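Local structure of K Homology domain-containing protein (Aeropyrum pernix, 1TUA) at residues 13-16 with 17-21; 72-75 with 76-80. The protein is of unknown function but contains K homology (KH) domains and probably binds RNA. All coordinates share one frame; numbering follows the deposited sequence.

Contact 1 of 2, residues 13-16 with 17-21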
# COMPACT_ATOMS: atom_id res chain seq x y z
N GLU A 13 -12.64 -9.81 7.45
CA GLU A 13 -12.80 -8.73 8.42
C GLU A 13 -12.69 -7.33 7.81
O GLU A 13 -12.90 -6.33 8.50
CB GLU A 13 -11.77 -8.88 9.55
CG GLU A 13 -10.31 -8.76 9.09
CD GLU A 13 -9.66 -10.11 8.77
OE1 GLU A 13 -10.31 -10.99 8.16
OE2 GLU A 13 -8.47 -10.28 9.13
N ARG A 14 -12.37 -7.25 6.52
CA ARG A 14 -12.24 -5.95 5.86
C ARG A 14 -13.25 -5.75 4.74
O ARG A 14 -13.27 -4.70 4.10
CB ARG A 14 -10.83 -5.78 5.30
CG ARG A 14 -9.75 -5.68 6.35
CD ARG A 14 -9.92 -4.42 7.15
NE ARG A 14 -9.51 -3.24 6.39
CZ ARG A 14 -9.80 -1.99 6.73
NH1 ARG A 14 -10.52 -1.75 7.82
NH2 ARG A 14 -9.36 -0.98 5.99
N LEU A 15 -14.11 -6.74 4.49
CA LEU A 15 -15.09 -6.62 3.41
C LEU A 15 -16.01 -5.42 3.60
O LEU A 15 -16.40 -4.77 2.64
CB LEU A 15 -15.90 -7.92 3.30
CG LEU A 15 -16.68 -8.08 1.99
CD1 LEU A 15 -15.73 -7.98 0.79
CD2 LEU A 15 -17.38 -9.43 1.99
N GLY A 16 -16.34 -5.13 4.86
CA GLY A 16 -17.19 -3.98 5.13
C GLY A 16 -16.51 -2.67 4.78
O GLY A 16 -17.15 -1.71 4.34
N ALA A 17 -15.20 -2.62 4.99
CA ALA A 17 -14.44 -1.41 4.69
C ALA A 17 -14.35 -1.21 3.19
O ALA A 17 -14.35 -0.07 2.71
CB ALA A 17 -13.05 -1.49 5.30
N VAL A 18 -14.27 -2.31 2.45
CA VAL A 18 -14.18 -2.24 0.99
C VAL A 18 -15.50 -1.77 0.39
O VAL A 18 -15.53 -0.94 -0.52
CB VAL A 18 -13.81 -3.61 0.40
CG1 VAL A 18 -13.95 -3.58 -1.12
CG2 VAL A 18 -12.39 -3.97 0.80
N ILE A 19 -16.61 -2.29 0.91
CA ILE A 19 -17.93 -1.91 0.42
C ILE A 19 -18.30 -0.50 0.89
O ILE A 19 -18.76 0.33 0.11
CB ILE A 19 -19.02 -2.90 0.93
CG1 ILE A 19 -18.70 -4.32 0.44
CG2 ILE A 19 -20.40 -2.46 0.44
CD1 ILE A 19 -19.51 -5.41 1.14
N GLY A 20 -18.08 -0.25 2.17
CA GLY A 20 -18.40 1.04 2.74
C GLY A 20 -19.87 1.09 3.12
O GLY A 20 -20.68 0.33 2.58
N PRO A 21 -20.26 1.98 4.05
CA PRO A 21 -21.66 2.09 4.46
C PRO A 21 -22.54 2.38 3.27
O PRO A 21 -22.31 3.35 2.55
CB PRO A 21 -21.63 3.26 5.45
CG PRO A 21 -20.26 3.17 6.03
CD PRO A 21 -19.41 2.93 4.80
O HOH W 1 -14.77 -4.17 7.74

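Contact 2 of 2, residues 72-75 with 76-80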
# COMPACT_ATOMS: atom_id res chain seq x y z
N LEU A 72 -5.79 -4.86 3.00
CA LEU A 72 -4.57 -4.93 3.79
C LEU A 72 -4.62 -4.12 5.08
O LEU A 72 -3.78 -4.31 5.97
CB LEU A 72 -3.37 -4.48 2.94
CG LEU A 72 -2.94 -5.51 1.89
CD1 LEU A 72 -1.97 -4.87 0.92
CD2 LEU A 72 -2.30 -6.71 2.58
N GLY A 73 -5.58 -3.21 5.20
CA GLY A 73 -5.69 -2.43 6.42
C GLY A 73 -5.82 -0.92 6.27
O GLY A 73 -6.20 -0.24 7.23
N PHE A 74 -5.49 -0.39 5.10
CA PHE A 74 -5.59 1.05 4.87
C PHE A 74 -7.03 1.53 4.85
O PHE A 74 -7.90 0.87 4.29
CB PHE A 74 -4.99 1.43 3.51
CG PHE A 74 -3.49 1.63 3.52
CD1 PHE A 74 -2.92 2.68 4.24
CD2 PHE A 74 -2.67 0.80 2.77
CE1 PHE A 74 -1.55 2.90 4.21
CE2 PHE A 74 -1.29 1.01 2.73
CZ PHE A 74 -0.73 2.07 3.45
N PRO A 75 -7.31 2.68 5.47
CA PRO A 75 -8.69 3.16 5.42
C PRO A 75 -8.89 3.63 3.97
O PRO A 75 -7.92 4.01 3.29
CB PRO A 75 -8.69 4.33 6.42
CG PRO A 75 -7.26 4.78 6.43
CD PRO A 75 -6.51 3.47 6.42
N PRO A 76 -10.12 3.59 3.45
CA PRO A 76 -10.36 4.02 2.07
C PRO A 76 -9.70 5.34 1.66
O PRO A 76 -9.09 5.43 0.59
CB PRO A 76 -11.88 4.10 2.00
CG PRO A 76 -12.28 2.96 2.87
CD PRO A 76 -11.37 3.11 4.07
N GLU A 77 -9.81 6.35 2.52
CA GLU A 77 -9.24 7.66 2.23
C GLU A 77 -7.76 7.60 1.88
O GLU A 77 -7.31 8.34 1.00
CB GLU A 77 -9.45 8.59 3.43
CG GLU A 77 -10.91 8.95 3.75
CD GLU A 77 -11.71 7.79 4.35
OE1 GLU A 77 -11.11 6.89 4.99
OE2 GLU A 77 -12.95 7.79 4.21
N LYS A 78 -7.00 6.74 2.55
CA LYS A 78 -5.58 6.63 2.23
C LYS A 78 -5.38 5.76 1.00
O LYS A 78 -4.54 6.06 0.14
CB LYS A 78 -4.81 6.05 3.42
CG LYS A 78 -4.64 7.03 4.57
CD LYS A 78 -3.98 6.36 5.76
CE LYS A 78 -3.60 7.37 6.84
NZ LYS A 78 -2.54 8.30 6.37
N ALA A 79 -6.15 4.68 0.90
CA ALA A 79 -6.05 3.77 -0.25
C ALA A 79 -6.32 4.46 -1.59
O ALA A 79 -5.73 4.09 -2.60
CB ALA A 79 -7.02 2.60 -0.07
N PHE A 80 -7.20 5.46 -1.60
CA PHE A 80 -7.52 6.18 -2.84
C PHE A 80 -6.30 6.83 -3.48
O PHE A 80 -6.32 7.19 -4.66
CB PHE A 80 -8.58 7.26 -2.58
CG PHE A 80 -9.94 6.71 -2.26
CD1 PHE A 80 -10.39 5.53 -2.84
CD2 PHE A 80 -10.80 7.41 -1.41
CE1 PHE A 80 -11.68 5.04 -2.58
CE2 PHE A 80 -12.09 6.93 -1.14
CZ PHE A 80 -12.53 5.74 -1.73

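Contact 1 of 2, residues 13-16 with 17-21
Arg-14 and Ala-17 meet flat group against methyl at the start of helix 15-19. From its CB the Arg-14 chain leaves with CG beside the backbone N, and two further bends, at chi2 (-66°) and chi3 (-74°), fold it back so that the guanidinium lies over the first helical turn. Arg-14 NE is 4.1 Å from Ala-17 CB and gives its hydrogen bond to Ile-70 O on helix 57-72. Beyond it, Arg-14 CZ comes within 3.6 Å of the Ala-17 CB methyl, and both terminal nitrogens, NH1 and NH2, lie within van der Waals distance of it. Ala-17 CB thus sits over the centre of one guanidinium face, 3.5 Å above the plane. With an alanine here in place of Arg-14, Ile-70 O would probably lose this donor and the Ala-17 methyl its flat cover.

The short helix opens the helical pair of a KH fold, and Gly-20, where the chain turns to positive phi, starts the GXXG loop, which in KH domains commonly contacts nucleic acid. The helix backbone is held by i-to-i+4 bonds: Val-18 N to Arg-14 O (3.1 Å), Ile-19 N to Leu-15 O (3.0 Å), and Gly-20 N to Gly-16 O (2.8 Å), which ties the loop's first residue to the helix. A weak bond from Ala-17 N also reaches Arg-14 O, and one water accepts weakly from Ala-17 N while donating to Glu-13 O.

On another side, Leu-15 and Ile-19 cross at a slant, both also touching Val-39 of strand 35-40. Ile-19 CG1 rests 3.2 Å from Leu-15 O, and CD1 extends from there to Leu-15 CG at 4.0 Å. Val-18 packs inward against Val-67 and Ile-70, with its CG2 branch beside Arg-14 O.

Contact 2 of 2, residues 72-75 with 76-80
The Phe-74 ring and the Lys-78 chain cross at about a right angle: CB of Lys-78 approaches CD1 of Phe-74 obliquely, at 3.9 Å, while the ring also packs on Ala-139 and Ile-141 of strand 137-141. The other phenyl, Phe-80, has Pro-76 O 3.2 Å above one face, displaced toward the rim. The two rings belong to a tight helix-to-helix connection: a Schellman motif ends helix 57-72 at Gly-73, with a positive phi (131°) at which any CB would clash with the preceding carbonyl O, and Pro-75 takes the N-cap position of helix 76-79. Pro-76 follows in the first turn, where a residue without an N-H gives up no helical bond.

Pro-75 and Lys-78 also touch. With CG beside its own backbone N (chi1 -74°), Lys-78 runs its methylenes past the proline ring, CD reaching Pro-75 CG at 3.7 Å. The chain bends only at the CD-CE bond, which turns NZ aside, and the ammonium end has a cation-pi partner in Tyr-130. Glu-77 folds back at chi2, bringing OE1 to 3.8 Å from Pro-75 CB. Ala-79 meets CB of Phe-74 and also packs on Ala-69 and Ile-70. Pro-75 O takes two N-H groups: Ala-79 N, 3.0 Å away, comes nearly in line with the carbonyl, whereas Lys-78 N, also at 3.0 Å, stands 47° out of its plane.

The two contacts lie 11 Å apart between centres and follow in series along the chain. Contact 1 sits on helix 15-19, just after the first strand of the first three-stranded sheet; contact 2 comes after helix 57-72, which completes that βααββα unit, and before strand 87-93 opens the second sheet. Helix 57-72 is their common neighbour: Ile-70 touches Ala-17 and Val-18 as well as Pro-76 and Ala-79. They also meet directly, Arg-14 NH2 coming within 2.9 Å of Phe-74 O and Pro-76 CG packing on Ala-17 O. The connector between the two KH-like units is thereby packed against the helix leading into the first GXXG loop.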